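Local coordinates for protein monooxygenase (Agrobacterium tumefaciens, PDB 2I7G) that probably acts as a flavin-dependent monooxygenase of the luciferase-like family, built on a TIM barrel, with a substrate that remains unknown, at residues A208-L219 with L232-A243; T92-V103 with G125-F136. One frame throughout, in Å; residues are numbered along the deposited sequence. Where two conformers were deposited one is given.

Contact 1. Residues A208-L219 with L232-A243; sequences ARAGAMGLPVAL and LFDLYHEAARRA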
loop_
_atom_site.group_PDB
_atom_site.type_symbol
_atom_site.label_atom_id
_atom_site.label_comp_id
_atom_site.label_asym_id
_atom_site.label_seq_id
_atom_site.Cartn_x
_atom_site.Cartn_y
_atom_site.Cartn_z
ATOM N N ALA B 208 18.932 -24.389 1.232
ATOM C CA ALA B 208 18.727 -25.443 2.227
ATOM C C ALA B 208 17.801 -25.002 3.343
ATOM O O ALA B 208 16.919 -25.732 3.758
ATOM C CB ALA B 208 20.085 -25.921 2.805
ATOM N N ARG B 209 17.975 -23.778 3.809
ATOM C CA ARG B 209 17.123 -23.292 4.874
ATOM C C ARG B 209 15.645 -23.289 4.436
ATOM O O ARG B 209 14.784 -23.780 5.179
ATOM C CB ARG B 209 17.584 -21.902 5.335
ATOM C CG ARG B 209 16.916 -21.402 6.622
ATOM C CD ARG B 209 16.890 -22.449 7.738
ATOM N NE ARG B 209 15.951 -22.053 8.796
ATOM C CZ ARG B 209 15.504 -22.860 9.758
ATOM N NH1 ARG B 209 14.645 -22.395 10.666
ATOM N NH2 ARG B 209 15.888 -24.135 9.804
ATOM N N ALA B 210 15.365 -22.775 3.239
ATOM C CA ALA B 210 14.001 -22.778 2.687
ATOM C C ALA B 210 13.403 -24.212 2.654
ATOM O O ALA B 210 12.243 -24.421 2.999
ATOM C CB ALA B 210 14.035 -22.201 1.287
ATOM N N GLY B 211 14.189 -25.173 2.196
ATOM C CA GLY B 211 13.754 -26.583 2.138
ATOM C C GLY B 211 13.458 -27.171 3.516
ATOM O O GLY B 211 12.433 -27.815 3.709
ATOM N N ALA B 212 14.378 -26.952 4.456
ATOM C CA ALA B 212 14.230 -27.408 5.851
ATOM C C ALA B 212 12.965 -26.825 6.519
ATOM O O ALA B 212 12.372 -27.456 7.397
ATOM C CB ALA B 212 15.461 -27.056 6.641
HETATM N N MSE B 213 12.572 -25.623 6.102
HETATM C CA MSE B 213 11.373 -24.949 6.585
HETATM C C MSE B 213 10.132 -25.247 5.746
HETATM O O MSE B 213 9.036 -24.788 6.071
HETATM C CB MSE B 213 11.609 -23.449 6.593
HETATM C CG MSE B 213 12.617 -22.995 7.636
HETATM SE SE MSE B 213 12.886 -21.064 7.536
HETATM C CE MSE B 213 13.155 -20.816 5.641
ATOM N N GLY B 214 10.325 -25.991 4.664
ATOM C CA GLY B 214 9.229 -26.452 3.837
ATOM C C GLY B 214 8.528 -25.311 3.109
ATOM O O GLY B 214 7.325 -25.395 2.884
ATOM N N LEU B 215 9.261 -24.248 2.744
ATOM C CA LEU B 215 8.690 -23.100 2.023
ATOM C C LEU B 215 9.037 -23.184 0.524
ATOM O O LEU B 215 10.099 -23.708 0.190
ATOM C CB LEU B 215 9.265 -21.800 2.574
ATOM C CG LEU B 215 8.847 -21.559 4.043
ATOM C CD1 LEU B 215 9.649 -20.414 4.577
ATOM C CD2 LEU B 215 7.381 -21.211 4.053
ATOM N N PRO B 216 8.135 -22.739 -0.366
ATOM C CA PRO B 216 8.454 -22.703 -1.805
ATOM C C PRO B 216 9.634 -21.746 -2.042
ATOM O O PRO B 216 9.826 -20.789 -1.277
ATOM C CB PRO B 216 7.201 -22.081 -2.468
ATOM C CG PRO B 216 6.152 -22.000 -1.398
ATOM C CD PRO B 216 6.770 -22.253 -0.066
ATOM N N VAL B 217 10.431 -22.048 -3.057
ATOM C CA VAL B 217 11.644 -21.287 -3.336
ATOM C C VAL B 217 11.642 -20.786 -4.773
ATOM O O VAL B 217 11.181 -21.485 -5.706
ATOM C CB VAL B 217 12.950 -22.071 -3.046
ATOM C CG1 VAL B 217 13.086 -22.312 -1.543
ATOM C CG2 VAL B 217 12.999 -23.422 -3.814
ATOM N N ALA B 218 12.160 -19.578 -4.961
ATOM C CA ALA B 218 12.292 -19.006 -6.324
ATOM C C ALA B 218 13.770 -18.710 -6.538
ATOM O O ALA B 218 14.334 -17.872 -5.833
ATOM C CB ALA B 218 11.459 -17.717 -6.446
ATOM N N LEU B 219 14.374 -19.391 -7.499
ATOM C CA LEU B 219 15.782 -19.256 -7.796
ATOM C C LEU B 219 16.053 -18.250 -8.934
ATOM O O LEU B 219 15.559 -18.416 -10.058
ATOM C CB LEU B 219 16.293 -20.619 -8.239
ATOM C CG LEU B 219 17.778 -20.716 -8.531
ATOM C CD1 LEU B 219 18.689 -20.271 -7.337
ATOM C CD2 LEU B 219 18.023 -22.192 -8.886
ATOM N N LEU B 232 21.112 -26.994 -7.105
ATOM C CA LEU B 232 20.572 -26.199 -5.982
ATOM C C LEU B 232 19.216 -26.743 -5.589
ATOM O O LEU B 232 18.874 -26.777 -4.401
ATOM C CB LEU B 232 20.478 -24.692 -6.299
ATOM C CG LEU B 232 21.845 -23.974 -6.394
ATOM C CD1 LEU B 232 21.671 -22.557 -6.906
ATOM C CD2 LEU B 232 22.627 -23.945 -5.040
ATOM N N PHE B 233 18.437 -27.172 -6.581
ATOM C CA PHE B 233 17.120 -27.732 -6.275
ATOM C C PHE B 233 17.252 -29.122 -5.608
ATOM O O PHE B 233 16.393 -29.488 -4.807
ATOM C CB PHE B 233 16.234 -27.819 -7.505
ATOM C CG PHE B 233 15.628 -26.489 -7.893
ATOM C CD1 PHE B 233 15.549 -25.452 -6.959
ATOM C CD2 PHE B 233 15.115 -26.291 -9.155
ATOM C CE1 PHE B 233 14.986 -24.208 -7.311
ATOM C CE2 PHE B 233 14.544 -25.054 -9.520
ATOM C CZ PHE B 233 14.472 -24.031 -8.604
ATOM N N ASP B 234 18.311 -29.879 -5.963
ATOM C CA ASP B 234 18.684 -31.100 -5.213
ATOM C C ASP B 234 18.815 -30.814 -3.736
ATOM O O ASP B 234 18.298 -31.542 -2.891
ATOM C CB ASP B 234 20.053 -31.695 -5.672
ATOM C CG ASP B 234 19.997 -32.368 -7.030
ATOM O OD1 ASP B 234 18.884 -32.462 -7.600
ATOM O OD2 ASP B 234 21.087 -32.832 -7.518
ATOM N N LEU B 235 19.561 -29.763 -3.427
ATOM C CA LEU B 235 19.842 -29.406 -2.062
ATOM C C LEU B 235 18.580 -28.979 -1.313
ATOM O O LEU B 235 18.396 -29.337 -0.150
ATOM C CB LEU B 235 20.862 -28.294 -2.060
ATOM C CG LEU B 235 21.436 -27.773 -0.763
ATOM C CD1 LEU B 235 22.210 -28.885 -0.038
ATOM C CD2 LEU B 235 22.360 -26.644 -1.175
ATOM N N TYR B 236 17.722 -28.195 -1.984
ATOM C CA TYR B 236 16.393 -27.846 -1.463
ATOM C C TYR B 236 15.592 -29.106 -1.059
ATOM O O TYR B 236 15.096 -29.210 0.061
ATOM C CB TYR B 236 15.660 -27.091 -2.576
ATOM C CG TYR B 236 14.238 -26.750 -2.297
ATOM C CD1 TYR B 236 13.903 -25.892 -1.248
ATOM C CD2 TYR B 236 13.214 -27.286 -3.089
ATOM C CE1 TYR B 236 12.556 -25.544 -0.978
ATOM C CE2 TYR B 236 11.876 -26.974 -2.833
ATOM C CZ TYR B 236 11.554 -26.086 -1.785
ATOM O OH TYR B 236 10.245 -25.750 -1.551
ATOM N N HIS B 237 15.452 -30.041 -1.989
ATOM C CA HIS B 237 14.671 -31.259 -1.737
ATOM C C HIS B 237 15.323 -32.143 -0.681
ATOM O O HIS B 237 14.619 -32.760 0.123
ATOM C CB HIS B 237 14.434 -32.039 -3.039
ATOM C CG HIS B 237 13.591 -31.296 -4.039
ATOM N ND1 HIS B 237 12.287 -30.932 -3.785
ATOM C CD2 HIS B 237 13.862 -30.872 -5.296
ATOM C CE1 HIS B 237 11.800 -30.285 -4.828
ATOM N NE2 HIS B 237 12.736 -30.229 -5.758
ATOM N N GLU B 238 16.654 -32.199 -0.676
ATOM C CA GLU B 238 17.378 -33.034 0.318
ATOM C C GLU B 238 17.247 -32.436 1.716
ATOM O O GLU B 238 17.008 -33.155 2.685
ATOM C CB GLU B 238 18.845 -33.213 -0.095
ATOM C CG GLU B 238 19.743 -33.991 0.869
ATOM C CD GLU B 238 19.439 -35.492 0.940
ATOM O OE1 GLU B 238 18.539 -35.999 0.216
ATOM O OE2 GLU B 238 20.127 -36.163 1.735
ATOM N N ALA B 239 17.352 -31.108 1.822
ATOM C CA ALA B 239 17.107 -30.441 3.094
ATOM C C ALA B 239 15.689 -30.703 3.563
ATOM O O ALA B 239 15.458 -30.951 4.758
ATOM C CB ALA B 239 17.372 -28.966 2.984
ATOM N N ALA B 240 14.744 -30.694 2.628
ATOM C CA ALA B 240 13.348 -30.975 2.971
ATOM C C ALA B 240 13.202 -32.443 3.413
ATOM O O ALA B 240 12.587 -32.710 4.444
ATOM C CB ALA B 240 12.433 -30.667 1.800
ATOM N N ARG B 241 13.786 -33.369 2.658
ATOM C CA ARG B 241 13.723 -34.794 3.017
ATOM C C ARG B 241 14.255 -35.030 4.437
ATOM O O ARG B 241 13.579 -35.692 5.260
ATOM C CB ARG B 241 14.472 -35.660 1.998
ATOM C CG ARG B 241 14.345 -37.182 2.244
ATOM C CD ARG B 241 15.266 -37.985 1.321
ATOM N NE ARG B 241 16.668 -37.831 1.706
ATOM C CZ ARG B 241 17.267 -38.527 2.664
ATOM N NH1 ARG B 241 16.598 -39.464 3.335
ATOM N NH2 ARG B 241 18.543 -38.304 2.947
ATOM N N ARG B 242 15.437 -34.491 4.742
ATOM C CA ARG B 242 16.054 -34.702 6.065
ATOM C C ARG B 242 15.408 -33.916 7.216
ATOM O O ARG B 242 15.657 -34.213 8.388
ATOM C CB ARG B 242 17.570 -34.472 6.031
ATOM C CG ARG B 242 18.343 -35.655 5.470
ATOM C CD ARG B 242 19.541 -36.000 6.352
ATOM N NE ARG B 242 20.165 -37.283 6.004
ATOM C CZ ARG B 242 20.974 -37.464 4.961
ATOM N NH1 ARG B 242 21.248 -36.453 4.144
ATOM N NH2 ARG B 242 21.496 -38.657 4.720
ATOM N N ALA B 243 14.594 -32.920 6.886
ATOM C CA ALA B 243 13.747 -32.223 7.877
ATOM C C ALA B 243 12.352 -32.858 7.967
ATOM O O ALA B 243 11.504 -32.437 8.758
ATOM C CB ALA B 243 13.647 -30.730 7.560
#
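Tyr236 and Val217 meet face-on: Val217 CG2 stands 3.5 Å from the centroid of the tyrosine ring, 8° off its normal, a CH-pi contact over the ring centre. The phenol OH then donates to Leu215 O at 2.7 Å, reaching the carbonyl from above its plane. With CG anti to the backbone N (chi1 175°), the ring leaves helix 232-242 to reach the loop between helix 208-212 and strand 217-219. Further along the strand, Leu219 lays CD2 over one face of the Phe233 ring, while Leu219 CD1 meets Leu232 CD1 at 3.8 Å. The two helices cross at -37°, their axes 7.1 Å apart, a closeness that small residues allow. Gly211 lies with its CA 4.5 Å from Ala240 CA, and its O receives a CA-H...O contact from Ala240; Ala208 packs on Ala239, and Ala212 on Ala243. Behind this shell, a Schellman motif at Gly214 ends the first helix and turns the chain into the strand, while Phe325 meets the Phe233 ring from helix 311-325. Helix 230-242 belongs to a beta-alpha-beta unit of the barrel, and the tyrosine hydroxyl, satisfying a buried loop carbonyl, matches one polar pair within its otherwise apolar attachment.

Contact 2. Residues T92-V103 with G125-F136; sequences TKNIRLTSAVSV and GRAEIMAGRGSF
Thr92 OG1 takes a nearly straight hydrogen bond from Arg126 NH1 (2.8 Å, 169°), lying in the guanidinium plane. Lys93 O sits over one face of that group, and Ile95 O accepts a second bond from Arg126 NH1 on a carbonyl lone pair. The bend at chi3 (-63°) sets the Arg126 guanidinium against residues 92-95, and Ser123 O also holds NE. Arg96 crosses Glu128 at about a right angle: its NE forms a salt bridge to OE2 at 2.8 Å, met on the anti side but tilted out of the carboxylate plane, the two planes 47° apart. Glu128 OE1 has a second charged partner in Arg329. Leu97 N bonds to Arg126 O, and Leu97 O receives Glu128 N; these are rungs of the parallel ladder between neighbouring barrel strands, which helix 109-122 joins in a right-handed beta-alpha-beta crossover. A water donates to both Thr98 OG1 and Glu128 OE1, bridging them. At Ser99 a side chain replaces the backbone as acceptor, its OG receiving Met130 N at 3.0 Å. Ala100 CB touches selenomethionine Met130 CE at 3.7 Å, and a cis peptide leads into Val101, whose CG1 lies against the selenium. The register shifts by one residue between Thr98 and Ser102; beyond it, Ser102 N bonds to Met130 O at 2.8 Å and Ser102 O receives Gly132 N, while Val103 CA meets Gly132 O in a CA-H...O contact (3.4 Å).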
loop_
_atom_site.group_PDB
_atom_site.type_symbol
_atom_site.label_atom_id
_atom_site.label_comp_id
_atom_site.label_asym_id
_atom_site.label_seq_id
_atom_site.Cartn_x
_atom_site.Cartn_y
_atom_site.Cartn_z
ATOM N N THR B 92 -7.673 -6.090 -12.244
ATOM C CA THR B 92 -7.436 -7.435 -12.786
ATOM C C THR B 92 -8.409 -8.424 -12.156
ATOM O O THR B 92 -9.048 -8.111 -11.124
ATOM C CB THR B 92 -5.953 -7.902 -12.506
ATOM O OG1 THR B 92 -5.722 -7.899 -11.079
ATOM C CG2 THR B 92 -4.923 -6.999 -13.249
ATOM N N LYS B 93 -8.452 -9.606 -12.776
ATOM C CA LYS B 93 -9.378 -10.683 -12.434
ATOM C C LYS B 93 -8.673 -11.955 -11.954
ATOM O O LYS B 93 -9.006 -12.445 -10.871
ATOM C CB LYS B 93 -10.289 -11.023 -13.631
ATOM C CG LYS B 93 -10.896 -9.800 -14.328
ATOM C CD LYS B 93 -11.654 -8.880 -13.332
ATOM C CE LYS B 93 -13.116 -9.202 -13.235
ATOM N NZ LYS B 93 -13.763 -8.476 -12.095
ATOM N N ASN B 94 -7.709 -12.468 -12.742
ATOM C CA ASN B 94 -7.204 -13.843 -12.557
ATOM C C ASN B 94 -5.754 -13.950 -12.146
ATOM O O ASN B 94 -5.364 -14.887 -11.459
ATOM C CB ASN B 94 -7.457 -14.642 -13.836
ATOM C CG ASN B 94 -8.923 -14.703 -14.183
ATOM O OD1 ASN B 94 -9.324 -14.348 -15.290
ATOM N ND2 ASN B 94 -9.738 -15.143 -13.236
ATOM N N ILE B 95 -4.962 -12.969 -12.547
ATOM C CA ILE B 95 -3.520 -13.059 -12.299
ATOM C C ILE B 95 -3.165 -12.965 -10.806
ATOM O O ILE B 95 -3.759 -12.178 -10.065
ATOM C CB ILE B 95 -2.773 -11.997 -13.144
ATOM C CG1 ILE B 95 -1.282 -12.339 -13.298
ATOM C CG2 ILE B 95 -3.029 -10.593 -12.626
ATOM C CD1 ILE B 95 -0.686 -11.655 -14.536
ATOM N N ARG B 96 -2.225 -13.792 -10.367
ATOM C CA ARG B 96 -1.762 -13.677 -9.012
ATOM C C ARG B 96 -0.774 -12.533 -8.881
ATOM O O ARG B 96 -0.048 -12.202 -9.832
ATOM C CB ARG B 96 -1.250 -15.005 -8.496
ATOM C CG ARG B 96 -2.440 -16.018 -8.491
ATOM C CD ARG B 96 -2.187 -17.301 -7.795
ATOM N NE ARG B 96 -1.763 -17.104 -6.424
ATOM C CZ ARG B 96 -2.589 -17.112 -5.379
ATOM N NH1 ARG B 96 -3.911 -17.288 -5.533
ATOM N NH2 ARG B 96 -2.083 -16.924 -4.179
ATOM N N LEU B 97 -0.750 -11.925 -7.710
ATOM C CA LEU B 97 -0.040 -10.642 -7.529
ATOM C C LEU B 97 0.976 -10.778 -6.390
ATOM O O LEU B 97 0.582 -10.989 -5.208
ATOM C CB LEU B 97 -1.059 -9.540 -7.175
ATOM C CG LEU B 97 -2.072 -9.223 -8.321
ATOM C CD1 LEU B 97 -3.197 -8.349 -7.741
ATOM C CD2 LEU B 97 -1.390 -8.567 -9.532
ATOM N N THR B 98 2.255 -10.661 -6.714
ATOM C CA THR B 98 3.299 -10.970 -5.688
ATOM C C THR B 98 4.354 -9.867 -5.633
ATOM O O THR B 98 4.627 -9.195 -6.637
ATOM C CB THR B 98 3.995 -12.357 -5.926
ATOM O OG1 THR B 98 4.949 -12.650 -4.894
ATOM C CG2 THR B 98 4.714 -12.414 -7.294
ATOM N N SER B 99 4.964 -9.695 -4.470
ATOM C CA SER B 99 6.268 -8.992 -4.477
ATOM C C SER B 99 7.336 -9.925 -5.125
ATOM O O SER B 99 7.157 -11.143 -5.177
ATOM C CB SER B 99 6.682 -8.581 -3.067
ATOM O OG SER B 99 6.687 -9.691 -2.185
ATOM N N ALA B 100 8.434 -9.348 -5.594
ATOM C CA ALA B 100 9.512 -10.116 -6.250
ATOM C C ALA B 100 10.775 -9.233 -6.298
ATOM O O ALA B 100 11.240 -8.903 -7.381
ATOM C CB ALA B 100 9.044 -10.544 -7.710
ATOM N N VAL B 101 11.310 -8.816 -5.141
ATOM C CA VAL B 101 11.005 -9.398 -3.812
ATOM C C VAL B 101 10.648 -8.292 -2.831
ATOM O O VAL B 101 10.857 -7.095 -3.110
ATOM C CB VAL B 101 12.247 -10.166 -3.204
ATOM C CG1 VAL B 101 12.735 -11.194 -4.212
ATOM C CG2 VAL B 101 13.388 -9.182 -2.876
ATOM N N SER B 102 10.071 -8.698 -1.719
ATOM C CA SER B 102 9.941 -7.893 -0.508
ATOM C C SER B 102 11.285 -8.061 0.225
ATOM O O SER B 102 11.683 -9.187 0.527
ATOM C CB SER B 102 8.817 -8.447 0.358
ATOM O OG SER B 102 7.538 -8.112 -0.162
ATOM N N VAL B 103 12.004 -6.968 0.494
ATOM C CA VAL B 103 13.269 -7.072 1.257
ATOM C C VAL B 103 12.852 -7.111 2.745
ATOM O O VAL B 103 12.889 -6.108 3.491
ATOM C CB VAL B 103 14.262 -5.932 0.931
ATOM C CG1 VAL B 103 15.587 -6.147 1.699
ATOM C CG2 VAL B 103 14.519 -5.888 -0.609
ATOM N N GLY B 125 -8.307 -12.976 -3.053
ATOM C CA GLY B 125 -7.502 -14.160 -2.729
ATOM C C GLY B 125 -6.326 -14.430 -3.655
ATOM O O GLY B 125 -5.910 -15.575 -3.792
ATOM N N ARG B 126 -5.770 -13.363 -4.258
ATOM C CA ARG B 126 -4.715 -13.529 -5.290
ATOM C C ARG B 126 -3.298 -13.017 -4.878
ATOM O O ARG B 126 -2.346 -13.047 -5.725
ATOM C CB ARG B 126 -5.148 -12.856 -6.577
ATOM C CG ARG B 126 -6.219 -13.617 -7.335
ATOM C CD ARG B 126 -6.680 -12.930 -8.571
ATOM N NE ARG B 126 -7.327 -11.632 -8.348
ATOM C CZ ARG B 126 -6.995 -10.493 -8.970
ATOM N NH1 ARG B 126 -5.984 -10.410 -9.853
ATOM N NH2 ARG B 126 -7.702 -9.397 -8.677
ATOM N N ALA B 127 -3.130 -12.596 -3.611
ATOM C CA ALA B 127 -1.839 -12.035 -3.160
ATOM C C ALA B 127 -0.824 -13.096 -2.708
ATOM O O ALA B 127 -1.207 -14.172 -2.179
ATOM C CB ALA B 127 -2.034 -10.957 -2.017
ATOM N N GLU B 128 0.455 -12.751 -2.883
ATOM C CA GLU B 128 1.570 -13.551 -2.369
ATOM C C GLU B 128 2.719 -12.621 -2.008
ATOM O O GLU B 128 2.824 -11.453 -2.508
ATOM C CB GLU B 128 2.076 -14.574 -3.429
ATOM C CG GLU B 128 1.019 -15.484 -4.022
ATOM C CD GLU B 128 1.609 -16.522 -4.943
ATOM O OE1 GLU B 128 2.837 -16.453 -5.226
ATOM O OE2 GLU B 128 0.824 -17.382 -5.392
ATOM N N ILE B 129 3.579 -13.134 -1.131
ATOM C CA ILE B 129 4.803 -12.423 -0.739
ATOM C C ILE B 129 5.989 -13.280 -1.183
ATOM O O ILE B 129 6.004 -14.489 -0.910
ATOM C CB ILE B 129 4.883 -12.244 0.815
ATOM C CG1 ILE B 129 3.715 -11.370 1.312
ATOM C CG2 ILE B 129 6.275 -11.658 1.180
ATOM C CD1 ILE B 129 3.499 -11.448 2.884
HETATM N N MSE B 130 6.961 -12.671 -1.874
HETATM C CA MSE B 130 8.234 -13.363 -2.118
HETATM C C MSE B 130 9.311 -12.592 -1.378
HETATM O O MSE B 130 9.614 -11.433 -1.720
HETATM C CB MSE B 130 8.541 -13.473 -3.618
HETATM C CG MSE B 130 9.853 -14.180 -3.865
HETATM SE SE MSE B 130 10.423 -13.956 -5.758
HETATM C CE MSE B 130 8.721 -14.118 -6.699
ATOM N N ALA B 131 9.821 -13.203 -0.313
ATOM C CA ALA B 131 10.774 -12.513 0.556
ATOM C C ALA B 131 12.203 -12.877 0.136
ATOM O O ALA B 131 12.515 -14.054 -0.130
ATOM C CB ALA B 131 10.543 -12.911 1.973
ATOM N N GLY B 132 13.069 -11.887 0.096
ATOM C CA GLY B 132 14.460 -12.167 -0.203
ATOM C C GLY B 132 15.394 -11.019 0.097
ATOM O O GLY B 132 14.988 -9.954 0.583
ATOM N N ARG B 133 16.659 -11.261 -0.213
ATOM C CA ARG B 133 17.735 -10.308 0.050
ATOM C C ARG B 133 17.619 -9.048 -0.825
ATOM O O ARG B 133 17.854 -7.933 -0.352
ATOM C CB ARG B 133 19.071 -11.043 -0.141
ATOM C CG ARG B 133 20.304 -10.224 0.049
ATOM C CD ARG B 133 21.537 -11.140 -0.152
ATOM N NE ARG B 133 22.419 -10.902 0.969
ATOM C CZ ARG B 133 22.605 -11.738 1.983
ATOM N NH1 ARG B 133 23.383 -11.358 2.964
ATOM N NH2 ARG B 133 22.036 -12.948 1.999
ATOM N N GLY B 134 17.200 -9.225 -2.078
ATOM C CA GLY B 134 17.147 -8.137 -3.068
ATOM C C GLY B 134 18.384 -7.255 -2.932
ATOM O O GLY B 134 19.514 -7.755 -2.806
ATOM N N SER B 135 18.206 -5.948 -2.915
ATOM C CA SER B 135 19.375 -5.077 -2.815
ATOM C C SER B 135 19.607 -4.514 -1.405
ATOM O O SER B 135 20.104 -3.401 -1.243
ATOM C CB SER B 135 19.315 -3.969 -3.866
ATOM O OG SER B 135 19.414 -4.546 -5.147
ATOM N N PHE B 136 19.239 -5.308 -0.401
ATOM C CA PHE B 136 19.480 -4.971 1.001
ATOM C C PHE B 136 20.751 -4.125 1.172
ATOM O O PHE B 136 20.742 -3.100 1.861
ATOM C CB PHE B 136 19.613 -6.250 1.840
ATOM C CG PHE B 136 21.041 -6.725 2.017
ATOM C CD1 PHE B 136 21.744 -6.437 3.183
ATOM C CD2 PHE B 136 21.689 -7.450 1.018
ATOM C CE1 PHE B 136 23.060 -6.864 3.349
ATOM C CE2 PHE B 136 23.007 -7.881 1.180
ATOM C CZ PHE B 136 23.694 -7.584 2.344
HETATM O O HOH W 1 5.400 -15.306 -5.028
#

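Both contacts reach the same parallel sheet but illustrate different layers of it. Contact 2 is buried and the more central, its centre about 7 Å from that of the chain, and joins two adjacent strands; contact 1 is partly buried and lies about 18 Å out, where helix 230-242 covers strand 217-220 and lies alongside the preceding helix. Their chemistry follows: backbone ladders, a buried arginine and a salt bridge in contact 2, against alanines, a glycine and aromatic rings packed between helices and strand in contact 1. Strand 196-200 runs between strands 127-131 and 217-220, yet the two contacts still touch, Ala218 CB lying 4.0 Å from Met130 SE. Along the chain contact 2 is complete before contact 1 begins.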